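Local coordinates for protein leucine aminopeptidase (Fimbriiglobus ruber, PDB 7D1B) that is a zinc-dependent enzyme of the M28 peptidase family that probably cyclises N-terminal glutamine residues of peptides to pyroglutamate, acting as a glutaminyl cyclase, at residues A[62-67]-A[74-79]; A[136-141]-A[188-193]; A[206-211]-A[284-289]; A[258-263]-A[269-274]. All coordinates share one frame; numbering follows the deposited sequence.

Contact 1 (A[62-67]-A[74-79]); sequences CDIGPR and MVKQQE
In the tight connection between two consecutive helices, 51-63 and 72-87, Ile64 and Arg67 of the turn close against Met74, Lys76 and Gln77 on the next helix. Gly65 leaves the first helix with positive phi, where any side chain would run into the carbonyl oxygen of Ile64, so glycine suits the place. The apolar part is led by Ile64, whose CD1 lies 3.8 Å from Gln77 CA, while its CG1 and CG2 branches rest along CB and CG of Lys76.

Arg67 and Gln77 cross at about a right angle, and Arg67 CB comes within 3.5 Å of Gln77 NE2. This is packing, since that amide nitrogen is hydrogen-bonded to the carbonyl of Tyr131. Bends at chi2 and chi3 fold the arginine back over its own turn, and NE donates to Gly65 O (2.8 Å, 163° at the hydrogen) in the guanidinium plane. Thr157 and Ala151 take further guanidinium hydrogens, which fixes the group's rotation. Met74, with its chain curled, sets CE 3.6 Å from Arg67 O. A water bridges the crossing, accepting from Arg67 NH1 at 2.8 Å and lying 2.6 Å from Gln77 OE1.

Contact 2 (A[136-141]-A[188-193]); sequences AAHQET and EYILDP. With ZN (zinc ion), chain B.
His138 sits against Pro193 and Ile190 where two active-site loops meet, those that follow the neighbouring parallel strands 123-130 and 178-184 of the alpha/beta zinc-peptidase fold. Its imidazole is held between aliphatic groups. Over one face stands Pro193, whose CB makes a CH-pi contact 3.9 Å from the centroid of the His138 ring and almost exactly on the ring normal; against the other face, nearer the rim, lies the methyl of Ala136 in its own loop. A rigid proline and a small alanine fit closely against the two faces of the flat ring. At the ring edge, in plane, His138 CE1 meets Ile190 O at 3.3 Å, and the CG2 branch of Ile190 comes to 4.1 Å from the same carbon.

The ring nitrogens are both engaged. ND1 is hydrogen-bonded to Arg134 NE, and Arg134 also forms a salt bridge with Glu188 OE1, so the histidine stands behind an arginine that steadies a zinc ligand. With an alanine at His138, Arg134 NE would probably be left without this acceptor, and a gap would open beside Pro193. NE2 lies 2.8 Å from a water that donates to Leu191 O. Beyond the ring, Asp155, His309 and a water complete the zinc site with Glu188, whose OE2 binds the metal at 1.9 Å.

Contact 3 (A[206-211]-A[284-289]); sequences FGSEHF and LDDHIA
The polar part of this contact centres on Ser208 and Asp286. Ser208 OG donates to Asp286 OD1 at 2.7 Å, reaching the carboxylate on its anti side and 21° out of its plane. Rotation about chi1 (57°) places the hydroxyl between backbone N and carbonyl carbon, facing the second segment. The same OD1 also accepts from a water, 2.7 Å away, that in turn takes the N-H of Ser208. A second link runs through another water, which donates to Ser208 OG and Asp285 O and accepts from Ala289 N. A leucine in place of Asp286 would probably leave the Ser208 hydroxyl and the first water without their shared acceptor.

The apolar part is small: Ala289 CB packs 3.6 Å from Ser208 O and 3.8 Å from Glu209 CA. Because Ala289 carries only a methyl, its CA can come within 5.3 Å of Glu209 CA.

Nearby, Asp285 OD2 lies close to Asp233 and Asp299, consistent with the carboxylic-acid hydrogen-bond network linked to glutaminyl cyclase activity in this family. Helix 206-218 turns Phe206 and Phe211 onto strands 91-99 and 108-117, while His287 and Ile288 lean on helix 246-251, so the contact joins the sheet-packed helix to the start of helix 287-292, with the Asp286 side chain about 9 Å from the zinc ion.

Contact 4 (A[258-263]-A[269-274]); sequences ELWRVA and KSFVNE
Trp260 lays one face of its indole over the side chain of Phe271, in a helix-turn-strand unit where helix 253-266 folds back on the short strand 271-272. The two rings form a T-shaped (edge-to-face) pair: the Phe271 edge points at the Trp260 six-membered ring, with centroids 5.2 Å apart and planes at 87°. Phe271 CD2 is the atom that touches, 3.8 Å from Trp260 CE2. Beside it, Phe271 CB makes a CH-pi contact over the five-membered ring, so one residue fills much of that indole face. Phe271 CG stands anti to its carbonyl carbon (chi1 -71°), which turns the ring back toward the helix, where Ala263 CB lies 3.5 Å from both Phe271 CB and Phe271 CG. An alanine one helical turn along from the tryptophan leaves room for the phenyl group. Val300 of strand 297-300, Leu242 of strand 242-244 and Val329 of helix 320-336 also touch Phe271, placing the ring in a core between these elements.

At the indole edge Trp260 NE1 donates to Val272 O at 2.9 Å. The bond is bent, 139° at the hydrogen, and the donor sits above the carbonyl plane. Val272 O also accepts a weak bond from Glu274 N across the inverse gamma turn centred on Asn273. The amide of Asn273 stands nearly perpendicular to the indole, its OD1 3.5 Å from Trp260 CD1.

How the contacts relate
Contacts 1, 2 and 3 gather round the zinc site, their centres 19 to 21 Å apart, and none touches another; contacts 2 and 3 come nearest, at about 5 Å between closest atoms. Contact 1 closes first along the chain, before the sheet begins. Contact 2 joins loops that follow strands 123-130 and 178-184, and its second loop leads on to helix 206-218, where contact 3 starts. Contact 4 is nested within the long run of helices and strands that contact 3 closes, and lies across the chain's centre from contact 1, about 32 Å between centres. Contact 2 thus holds a zinc ligand and contacts 1 and 3 lie further out, while contact 4 is packing beside edge strand 297-300.

Contact 1 (A[62-67]-A[74-79])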
loop_
_atom_site.group_PDB
_atom_site.type_symbol
_atom_site.label_atom_id
_atom_site.label_comp_id
_atom_site.label_asym_id
_atom_site.label_seq_id
_atom_site.Cartn_x
_atom_site.Cartn_y
_atom_site.Cartn_z
ATOM N N CYS A 62 -4.553 -2.614 14.148
ATOM C CA CYS A 62 -5.629 -1.774 14.661
ATOM C C CYS A 62 -5.648 -1.737 16.183
ATOM O O CYS A 62 -6.027 -0.716 16.761
ATOM C CB CYS A 62 -6.984 -2.219 14.113
ATOM S SG CYS A 62 -7.209 -1.901 12.357
ATOM N N ASP A 63 -5.224 -2.814 16.842
ATOM C CA ASP A 63 -5.203 -2.868 18.297
ATOM C C ASP A 63 -4.145 -1.956 18.892
ATOM O O ASP A 63 -4.188 -1.698 20.097
ATOM C CB ASP A 63 -4.982 -4.307 18.767
ATOM C CG ASP A 63 -6.233 -5.163 18.662
ATOM O OD1 ASP A 63 -7.330 -4.630 18.413
ATOM O OD2 ASP A 63 -6.111 -6.388 18.834
ATOM N N ILE A 64 -3.190 -1.475 18.089
ATOM C CA ILE A 64 -2.329 -0.387 18.572
ATOM C C ILE A 64 -3.131 0.858 18.939
ATOM O O ILE A 64 -2.712 1.647 19.797
ATOM C CB ILE A 64 -1.246 -0.082 17.525
ATOM C CG1 ILE A 64 -0.342 -1.299 17.403
ATOM C CG2 ILE A 64 -0.446 1.198 17.859
ATOM C CD1 ILE A 64 0.602 -1.232 16.232
ATOM N N GLY A 65 -4.287 1.053 18.314
ATOM C CA GLY A 65 -4.973 2.320 18.334
ATOM C C GLY A 65 -4.562 3.094 17.096
ATOM O O GLY A 65 -3.806 2.600 16.253
ATOM N N PRO A 66 -5.050 4.326 16.958
ATOM C CA PRO A 66 -4.662 5.146 15.805
ATOM C C PRO A 66 -3.148 5.242 15.654
ATOM O O PRO A 66 -2.393 5.250 16.639
ATOM C CB PRO A 66 -5.287 6.511 16.121
ATOM C CG PRO A 66 -6.521 6.151 16.930
ATOM C CD PRO A 66 -6.067 4.983 17.798
ATOM N N ARG A 67 -2.716 5.306 14.400
ATOM C CA ARG A 67 -1.313 5.438 14.036
ATOM C C ARG A 67 -1.144 6.698 13.196
ATOM O O ARG A 67 -0.659 6.668 12.057
ATOM C CB ARG A 67 -0.851 4.179 13.293
ATOM C CG ARG A 67 -0.808 2.930 14.178
ATOM C CD ARG A 67 -1.519 1.767 13.487
ATOM N NE ARG A 67 -2.955 1.902 13.665
ATOM C CZ ARG A 67 -3.892 1.506 12.802
ATOM N NH1 ARG A 67 -3.573 1.039 11.614
ATOM N NH2 ARG A 67 -5.180 1.615 13.149
ATOM N N MET A 74 2.097 5.442 15.952
ATOM C CA MET A 74 2.920 5.241 14.763
ATOM C C MET A 74 4.291 4.665 15.115
ATOM O O MET A 74 4.781 3.758 14.437
ATOM C CB MET A 74 3.028 6.550 13.974
ATOM C CG MET A 74 4.068 6.498 12.866
ATOM S SD MET A 74 3.804 5.249 11.596
ATOM C CE MET A 74 2.564 6.063 10.603
ATOM N N VAL A 75 4.925 5.171 16.179
ATOM C CA VAL A 75 6.210 4.618 16.602
ATOM C C VAL A 75 6.070 3.131 16.927
ATOM O O VAL A 75 6.902 2.305 16.523
ATOM C CB VAL A 75 6.770 5.417 17.799
ATOM C CG1 VAL A 75 7.998 4.715 18.356
ATOM C CG2 VAL A 75 7.083 6.865 17.381
ATOM N N LYS A 76 5.015 2.768 17.660
ATOM C CA LYS A 76 4.796 1.359 17.997
ATOM C C LYS A 76 4.617 0.511 16.744
ATOM O O LYS A 76 5.183 -0.578 16.638
ATOM C CB LYS A 76 3.582 1.224 18.911
ATOM C CG LYS A 76 3.227 -0.213 19.264
ATOM C CD LYS A 76 4.307 -0.901 20.062
ATOM C CE LYS A 76 3.834 -2.280 20.506
ATOM N NZ LYS A 76 4.857 -3.006 21.300
ATOM N N GLN A 77 3.817 0.991 15.794
ATOM C CA GLN A 77 3.645 0.261 14.540
ATOM C C GLN A 77 4.980 0.042 13.840
ATOM O O GLN A 77 5.237 -1.043 13.287
ATOM C CB GLN A 77 2.687 1.028 13.627
ATOM C CG GLN A 77 2.621 0.495 12.219
ATOM C CD GLN A 77 1.569 1.172 11.386
ATOM O OE1 GLN A 77 0.811 0.487 10.726
ATOM N NE2 GLN A 77 1.560 2.527 11.344
ATOM N N GLN A 78 5.824 1.080 13.807
ATOM C CA GLN A 78 7.130 0.936 13.165
ATOM C C GLN A 78 7.960 -0.157 13.826
ATOM O O GLN A 78 8.624 -0.949 13.140
ATOM C CB GLN A 78 7.879 2.265 13.191
ATOM C CG GLN A 78 7.251 3.298 12.276
ATOM C CD GLN A 78 7.683 4.707 12.621
ATOM O OE1 GLN A 78 8.465 4.916 13.548
ATOM N NE2 GLN A 78 7.196 5.680 11.877
ATOM N N GLU A 79 7.908 -0.236 15.161
ATOM C CA GLU A 79 8.656 -1.276 15.868
ATOM C C GLU A 79 8.116 -2.662 15.530
ATOM O O GLU A 79 8.887 -3.598 15.256
ATOM C CB GLU A 79 8.590 -1.034 17.371
ATOM C CG GLU A 79 9.293 0.258 17.782
ATOM C CD GLU A 79 9.029 0.708 19.218
ATOM O OE1 GLU A 79 8.116 0.165 19.880
ATOM O OE2 GLU A 79 9.741 1.628 19.678
HETATM O O HOH W 1 -1.548 1.139 9.731
#

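Contact 2 (A[136-141]-A[188-193])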
loop_
_atom_site.group_PDB
_atom_site.type_symbol
_atom_site.label_atom_id
_atom_site.label_comp_id
_atom_site.label_asym_id
_atom_site.label_seq_id
_atom_site.Cartn_x
_atom_site.Cartn_y
_atom_site.Cartn_z
ATOM N N ALA A 136 -9.129 11.661 11.580
ATOM C CA ALA A 136 -10.549 11.560 11.874
ATOM C C ALA A 136 -11.252 10.867 10.720
ATOM O O ALA A 136 -10.797 10.920 9.570
ATOM C CB ALA A 136 -11.189 12.942 12.094
ATOM N N ALA A 137 -12.385 10.241 11.046
ATOM C CA ALA A 137 -13.251 9.598 10.055
ATOM C C ALA A 137 -14.113 10.693 9.426
ATOM O O ALA A 137 -15.282 10.890 9.762
ATOM C CB ALA A 137 -14.101 8.526 10.723
ATOM N N HIS A 138 -13.510 11.432 8.492
ATOM C CA HIS A 138 -14.129 12.663 8.006
ATOM C C HIS A 138 -15.365 12.447 7.139
ATOM O O HIS A 138 -16.046 13.435 6.831
ATOM C CB HIS A 138 -13.126 13.518 7.240
ATOM C CG HIS A 138 -12.150 14.234 8.113
ATOM N ND1 HIS A 138 -10.787 14.091 7.964
ATOM C CD2 HIS A 138 -12.337 15.117 9.122
ATOM C CE1 HIS A 138 -10.174 14.869 8.843
ATOM N NE2 HIS A 138 -11.091 15.492 9.565
ATOM N N GLN A 139 -15.681 11.210 6.728
ATOM C CA GLN A 139 -16.947 10.996 6.034
ATOM C C GLN A 139 -18.126 10.860 6.986
ATOM O O GLN A 139 -19.275 10.855 6.527
ATOM C CB GLN A 139 -16.874 9.805 5.074
ATOM C CG GLN A 139 -16.014 10.092 3.860
ATOM C CD GLN A 139 -16.613 11.130 2.944
ATOM O OE1 GLN A 139 -17.759 11.014 2.535
ATOM N NE2 GLN A 139 -15.834 12.155 2.614
ATOM N N GLU A 140 -17.877 10.779 8.294
ATOM C CA GLU A 140 -18.978 10.804 9.250
ATOM C C GLU A 140 -19.675 12.157 9.173
ATOM O O GLU A 140 -19.020 13.204 9.213
ATOM C CB GLU A 140 -18.431 10.590 10.662
ATOM C CG GLU A 140 -17.835 9.212 10.918
ATOM C CD GLU A 140 -18.867 8.112 11.078
ATOM O OE1 GLU A 140 -20.069 8.416 11.218
ATOM O OE2 GLU A 140 -18.458 6.934 11.063
ATOM N N THR A 141 -21.008 12.138 9.056
ATOM C CA THR A 141 -21.747 13.390 8.912
ATOM C C THR A 141 -22.035 14.070 10.246
ATOM O O THR A 141 -22.367 15.260 10.256
ATOM C CB THR A 141 -23.034 13.171 8.113
ATOM O OG1 THR A 141 -23.824 12.149 8.733
ATOM C CG2 THR A 141 -22.697 12.751 6.691
ATOM N N GLU A 188 -2.184 10.837 4.561
ATOM C CA GLU A 188 -3.391 11.595 4.860
ATOM C C GLU A 188 -3.397 12.033 6.324
ATOM O O GLU A 188 -4.319 11.746 7.101
ATOM C CB GLU A 188 -4.655 10.871 4.400
ATOM C CG GLU A 188 -4.883 9.500 4.973
ATOM C CD GLU A 188 -6.169 8.904 4.420
ATOM O OE1 GLU A 188 -6.978 9.664 3.798
ATOM O OE2 GLU A 188 -6.394 7.672 4.562
ATOM N N TYR A 189 -2.374 12.815 6.672
ATOM C CA TYR A 189 -2.271 13.472 7.970
ATOM C C TYR A 189 -3.146 14.726 7.941
ATOM O O TYR A 189 -2.673 15.865 7.992
ATOM C CB TYR A 189 -0.802 13.773 8.242
ATOM C CG TYR A 189 -0.515 14.471 9.547
ATOM C CD1 TYR A 189 -0.895 13.914 10.757
ATOM C CD2 TYR A 189 0.154 15.690 9.566
ATOM C CE1 TYR A 189 -0.630 14.562 11.962
ATOM C CE2 TYR A 189 0.434 16.338 10.762
ATOM C CZ TYR A 189 0.042 15.761 11.964
ATOM O OH TYR A 189 0.307 16.361 13.176
ATOM N N ILE A 190 -4.451 14.503 7.810
ATOM C CA ILE A 190 -5.395 15.577 7.514
ATOM C C ILE A 190 -6.018 16.048 8.821
ATOM O O ILE A 190 -6.929 15.409 9.366
ATOM C CB ILE A 190 -6.459 15.144 6.504
ATOM C CG1 ILE A 190 -5.822 14.567 5.235
ATOM C CG2 ILE A 190 -7.398 16.326 6.195
ATOM C CD1 ILE A 190 -4.777 15.455 4.539
ATOM N N LEU A 191 -5.529 17.180 9.329
ATOM C CA LEU A 191 -6.103 17.788 10.518
ATOM C C LEU A 191 -7.216 18.752 10.158
ATOM O O LEU A 191 -8.194 18.873 10.904
ATOM C CB LEU A 191 -4.998 18.478 11.332
ATOM C CG LEU A 191 -3.909 17.514 11.835
ATOM C CD1 LEU A 191 -2.689 18.264 12.368
ATOM C CD2 LEU A 191 -4.459 16.565 12.900
ATOM N N ASP A 192 -7.075 19.435 9.034
ATOM C CA ASP A 192 -8.082 20.346 8.506
ATOM C C ASP A 192 -8.520 19.785 7.165
ATOM O O ASP A 192 -7.731 19.811 6.203
ATOM C CB ASP A 192 -7.450 21.724 8.324
ATOM C CG ASP A 192 -8.308 22.659 7.508
ATOM O OD1 ASP A 192 -9.533 22.415 7.395
ATOM O OD2 ASP A 192 -7.759 23.672 6.996
ATOM N N PRO A 193 -9.740 19.259 7.048
ATOM C CA PRO A 193 -10.189 18.669 5.784
ATOM C C PRO A 193 -10.667 19.691 4.773
ATOM O O PRO A 193 -11.101 19.299 3.683
ATOM C CB PRO A 193 -11.345 17.770 6.238
ATOM C CG PRO A 193 -11.953 18.550 7.374
ATOM C CD PRO A 193 -10.769 19.163 8.097
HETATM ZN ZN ZN B . -8.053 7.134 3.689
HETATM O O HOH W 2 -10.517 17.381 11.557
HETATM O O HOH W 3 -8.207 6.906 1.600
#

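Contact 3 (A[206-211]-A[284-289])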
loop_
_atom_site.group_PDB
_atom_site.type_symbol
_atom_site.label_atom_id
_atom_site.label_comp_id
_atom_site.label_asym_id
_atom_site.label_seq_id
_atom_site.Cartn_x
_atom_site.Cartn_y
_atom_site.Cartn_z
ATOM N N PHE A 206 2.793 13.040 1.648
ATOM C CA PHE A 206 4.154 13.422 2.024
ATOM C C PHE A 206 5.146 12.283 1.831
ATOM O O PHE A 206 6.260 12.498 1.339
ATOM C CB PHE A 206 4.198 13.879 3.475
ATOM C CG PHE A 206 3.594 15.232 3.720
ATOM C CD1 PHE A 206 4.204 16.383 3.225
ATOM C CD2 PHE A 206 2.453 15.361 4.505
ATOM C CE1 PHE A 206 3.666 17.650 3.496
ATOM C CE2 PHE A 206 1.928 16.618 4.780
ATOM C CZ PHE A 206 2.535 17.747 4.278
ATOM N N GLY A 207 4.772 11.068 2.240
ATOM C CA GLY A 207 5.707 9.950 2.195
ATOM C C GLY A 207 6.034 9.488 0.790
ATOM O O GLY A 207 7.200 9.257 0.460
ATOM N N SER A 208 5.011 9.340 -0.070
ATOM C CA SER A 208 5.312 8.918 -1.430
ATOM C C SER A 208 6.081 9.991 -2.193
ATOM O O SER A 208 6.972 9.669 -2.985
ATOM C CB SER A 208 4.050 8.464 -2.162
ATOM O OG SER A 208 3.047 9.473 -2.190
ATOM N N GLU A 209 5.763 11.273 -1.965
ATOM C CA GLU A 209 6.530 12.336 -2.613
ATOM C C GLU A 209 7.975 12.314 -2.144
ATOM O O GLU A 209 8.895 12.453 -2.961
ATOM C CB GLU A 209 5.870 13.692 -2.382
ATOM C CG GLU A 209 4.585 13.774 -3.184
ATOM C CD GLU A 209 3.789 15.039 -2.982
ATOM O OE1 GLU A 209 4.280 15.963 -2.311
ATOM O OE2 GLU A 209 2.664 15.107 -3.521
ATOM N N HIS A 210 8.200 12.104 -0.839
ATOM C CA HIS A 210 9.562 12.049 -0.319
ATOM C C HIS A 210 10.328 10.889 -0.942
ATOM O O HIS A 210 11.473 11.043 -1.390
ATOM C CB HIS A 210 9.537 11.914 1.200
ATOM C CG HIS A 210 10.899 11.898 1.812
ATOM N ND1 HIS A 210 11.597 13.055 2.073
ATOM C CD2 HIS A 210 11.695 10.874 2.202
ATOM C CE1 HIS A 210 12.768 12.744 2.597
ATOM N NE2 HIS A 210 12.859 11.430 2.679
ATOM N N PHE A 211 9.705 9.716 -0.982
ATOM C CA PHE A 211 10.349 8.541 -1.545
ATOM C C PHE A 211 10.676 8.762 -3.013
ATOM O O PHE A 211 11.788 8.465 -3.466
ATOM C CB PHE A 211 9.407 7.350 -1.384
ATOM C CG PHE A 211 9.958 6.069 -1.957
ATOM C CD1 PHE A 211 10.729 5.220 -1.184
ATOM C CD2 PHE A 211 9.715 5.729 -3.279
ATOM C CE1 PHE A 211 11.256 4.042 -1.735
ATOM C CE2 PHE A 211 10.221 4.548 -3.836
ATOM C CZ PHE A 211 11.002 3.714 -3.052
ATOM N N LEU A 284 -6.399 10.257 -7.095
ATOM C CA LEU A 284 -5.100 10.678 -6.586
ATOM C C LEU A 284 -4.718 9.780 -5.416
ATOM O O LEU A 284 -5.531 9.535 -4.516
ATOM C CB LEU A 284 -5.168 12.132 -6.126
ATOM C CG LEU A 284 -5.437 13.144 -7.242
ATOM C CD1 LEU A 284 -5.655 14.512 -6.634
ATOM C CD2 LEU A 284 -4.279 13.147 -8.240
ATOM N N ASP A 285 -3.481 9.298 -5.413
ATOM C CA ASP A 285 -3.057 8.385 -4.364
ATOM C C ASP A 285 -1.528 8.378 -4.349
ATOM O O ASP A 285 -0.867 9.144 -5.067
ATOM C CB ASP A 285 -3.679 7.004 -4.596
ATOM C CG ASP A 285 -3.940 6.242 -3.328
ATOM O OD1 ASP A 285 -3.371 6.575 -2.270
ATOM O OD2 ASP A 285 -4.725 5.252 -3.384
ATOM N N ASP A 286 -0.953 7.507 -3.519
ATOM C CA ASP A 286 0.494 7.443 -3.376
ATOM C C ASP A 286 1.213 7.016 -4.649
ATOM O O ASP A 286 2.437 7.178 -4.719
ATOM C CB ASP A 286 0.862 6.508 -2.219
ATOM C CG ASP A 286 0.730 7.160 -0.851
ATOM O OD1 ASP A 286 1.175 8.324 -0.677
ATOM O OD2 ASP A 286 0.242 6.477 0.072
ATOM N N HIS A 287 0.508 6.460 -5.646
ATOM C CA HIS A 287 1.168 6.043 -6.880
ATOM C C HIS A 287 1.458 7.209 -7.818
ATOM O O HIS A 287 2.244 7.052 -8.754
ATOM C CB HIS A 287 0.345 4.980 -7.599
ATOM C CG HIS A 287 -0.981 5.470 -8.075
ATOM N ND1 HIS A 287 -1.823 6.249 -7.301
ATOM C CD2 HIS A 287 -1.609 5.276 -9.259
ATOM C CE1 HIS A 287 -2.918 6.507 -8.000
ATOM N NE2 HIS A 287 -2.819 5.917 -9.184
ATOM N N ILE A 288 0.854 8.378 -7.586
ATOM C CA ILE A 288 1.085 9.519 -8.474
ATOM C C ILE A 288 2.548 9.938 -8.438
ATOM O O ILE A 288 3.183 10.120 -9.477
ATOM C CB ILE A 288 0.169 10.691 -8.084
ATOM C CG1 ILE A 288 -1.307 10.281 -8.173
ATOM C CG2 ILE A 288 0.492 11.940 -8.917
ATOM C CD1 ILE A 288 -1.777 9.995 -9.564
ATOM N N ALA A 289 3.114 10.068 -7.236
ATOM C CA ALA A 289 4.499 10.519 -7.149
ATOM C C ALA A 289 5.433 9.515 -7.802
ATOM O O ALA A 289 6.439 9.895 -8.414
ATOM C CB ALA A 289 4.896 10.726 -5.692
HETATM O O HOH W 4 2.426 9.392 1.456
HETATM O O HOH W 5 1.719 10.458 -4.634
#

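Contact 4 (A[258-263]-A[269-274])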
loop_
_atom_site.group_PDB
_atom_site.type_symbol
_atom_site.label_atom_id
_atom_site.label_comp_id
_atom_site.label_asym_id
_atom_site.label_seq_id
_atom_site.Cartn_x
_atom_site.Cartn_y
_atom_site.Cartn_z
ATOM N N GLU A 258 -0.231 -7.050 -17.027
ATOM C CA GLU A 258 0.364 -8.198 -16.335
ATOM C C GLU A 258 -0.409 -8.553 -15.081
ATOM O O GLU A 258 -0.665 -9.731 -14.818
ATOM C CB GLU A 258 1.821 -7.919 -15.973
ATOM C CG GLU A 258 2.739 -7.978 -17.168
ATOM C CD GLU A 258 4.204 -7.828 -16.826
ATOM O OE1 GLU A 258 4.533 -7.506 -15.662
ATOM O OE2 GLU A 258 5.042 -8.050 -17.734
ATOM N N LEU A 259 -0.767 -7.546 -14.274
ATOM C CA LEU A 259 -1.430 -7.828 -13.007
ATOM C C LEU A 259 -2.796 -8.454 -13.235
ATOM O O LEU A 259 -3.162 -9.432 -12.572
ATOM C CB LEU A 259 -1.581 -6.544 -12.221
ATOM C CG LEU A 259 -0.431 -5.967 -11.462
ATOM C CD1 LEU A 259 -0.915 -4.634 -10.932
ATOM C CD2 LEU A 259 -0.016 -6.882 -10.301
ATOM N N TRP A 260 -3.571 -7.881 -14.148
ATOM C CA TRP A 260 -4.894 -8.429 -14.409
ATOM C C TRP A 260 -4.809 -9.778 -15.125
ATOM O O TRP A 260 -5.661 -10.648 -14.904
ATOM C CB TRP A 260 -5.766 -7.417 -15.171
ATOM C CG TRP A 260 -6.582 -6.490 -14.286
ATOM C CD1 TRP A 260 -7.947 -6.478 -14.190
ATOM C CD2 TRP A 260 -6.111 -5.448 -13.399
ATOM N NE1 TRP A 260 -8.354 -5.510 -13.300
ATOM C CE2 TRP A 260 -7.253 -4.863 -12.805
ATOM C CE3 TRP A 260 -4.847 -4.938 -13.071
ATOM C CZ2 TRP A 260 -7.168 -3.805 -11.890
ATOM C CZ3 TRP A 260 -4.768 -3.897 -12.150
ATOM C CH2 TRP A 260 -5.923 -3.338 -11.569
ATOM N N ARG A 261 -3.765 -10.005 -15.938
ATOM C CA ARG A 261 -3.549 -11.324 -16.524
ATOM C C ARG A 261 -3.280 -12.350 -15.429
ATOM O O ARG A 261 -3.877 -13.440 -15.409
ATOM C CB ARG A 261 -2.387 -11.247 -17.528
ATOM C CG ARG A 261 -2.161 -12.529 -18.316
ATOM C CD ARG A 261 -0.984 -12.412 -19.274
ATOM N NE ARG A 261 -1.226 -11.325 -20.231
ATOM C CZ ARG A 261 -0.462 -10.239 -20.394
ATOM N NH1 ARG A 261 0.677 -10.099 -19.732
ATOM N NH2 ARG A 261 -0.853 -9.292 -21.242
ATOM N N VAL A 262 -2.373 -12.025 -14.503
ATOM C CA VAL A 262 -2.121 -12.931 -13.380
ATOM C C VAL A 262 -3.399 -13.181 -12.585
ATOM O O VAL A 262 -3.685 -14.317 -12.199
ATOM C CB VAL A 262 -0.978 -12.397 -12.496
ATOM C CG1 VAL A 262 -0.872 -13.184 -11.204
ATOM C CG2 VAL A 262 0.343 -12.448 -13.248
ATOM N N ALA A 263 -4.188 -12.123 -12.319
ATOM C CA ALA A 263 -5.433 -12.302 -11.580
ATOM C C ALA A 263 -6.351 -13.294 -12.277
ATOM O O ALA A 263 -7.038 -14.086 -11.617
ATOM C CB ALA A 263 -6.137 -10.963 -11.392
ATOM N N LYS A 269 -11.097 -12.954 -8.436
ATOM C CA LYS A 269 -12.247 -12.401 -9.153
ATOM C C LYS A 269 -12.463 -10.924 -8.878
ATOM O O LYS A 269 -13.205 -10.275 -9.619
ATOM C CB LYS A 269 -13.505 -13.183 -8.774
ATOM C CG LYS A 269 -13.454 -14.670 -9.052
ATOM C CD LYS A 269 -13.526 -14.900 -10.562
ATOM C CE LYS A 269 -13.345 -16.352 -10.970
ATOM N NZ LYS A 269 -14.396 -17.223 -10.413
ATOM N N SER A 270 -11.826 -10.371 -7.844
ATOM C CA SER A 270 -11.983 -8.941 -7.591
ATOM C C SER A 270 -11.356 -8.069 -8.674
ATOM O O SER A 270 -11.743 -6.906 -8.802
ATOM C CB SER A 270 -11.384 -8.572 -6.233
ATOM O OG SER A 270 -9.982 -8.822 -6.180
ATOM N N PHE A 271 -10.379 -8.572 -9.434
ATOM C CA PHE A 271 -9.724 -7.755 -10.461
ATOM C C PHE A 271 -10.610 -7.756 -11.700
ATOM O O PHE A 271 -10.746 -8.790 -12.367
ATOM C CB PHE A 271 -8.338 -8.294 -10.808
ATOM C CG PHE A 271 -7.315 -8.095 -9.709
ATOM C CD1 PHE A 271 -7.264 -8.951 -8.592
ATOM C CD2 PHE A 271 -6.398 -7.044 -9.778
ATOM C CE1 PHE A 271 -6.320 -8.774 -7.599
ATOM C CE2 PHE A 271 -5.452 -6.858 -8.771
ATOM C CZ PHE A 271 -5.426 -7.717 -7.676
ATOM N N VAL A 272 -11.245 -6.624 -11.993
ATOM C CA VAL A 272 -12.228 -6.534 -13.073
ATOM C C VAL A 272 -11.695 -5.653 -14.196
ATOM O O VAL A 272 -11.037 -4.631 -13.951
ATOM C CB VAL A 272 -13.603 -6.037 -12.568
ATOM C CG1 VAL A 272 -14.137 -6.984 -11.467
ATOM C CG2 VAL A 272 -13.573 -4.595 -12.083
ATOM N N ASN A 273 -11.999 -6.045 -15.434
ATOM C CA ASN A 273 -11.630 -5.256 -16.615
ATOM C C ASN A 273 -12.714 -4.218 -16.874
ATOM O O ASN A 273 -13.492 -4.308 -17.816
ATOM C CB ASN A 273 -11.384 -6.169 -17.811
ATOM C CG ASN A 273 -10.004 -6.790 -17.749
ATOM O OD1 ASN A 273 -9.745 -7.680 -16.940
ATOM N ND2 ASN A 273 -9.088 -6.278 -18.544
ATOM N N GLU A 274 -12.745 -3.207 -16.001
ATOM C CA GLU A 274 -13.715 -2.120 -16.074
ATOM C C GLU A 274 -13.016 -0.842 -15.654
ATOM O O GLU A 274 -12.061 -0.866 -14.872
ATOM C CB GLU A 274 -14.895 -2.321 -15.112
ATOM C CG GLU A 274 -15.671 -3.606 -15.312
ATOM C CD GLU A 274 -16.795 -3.796 -14.289
ATOM O OE1 GLU A 274 -17.201 -2.822 -13.612
ATOM O OE2 GLU A 274 -17.287 -4.939 -14.170
#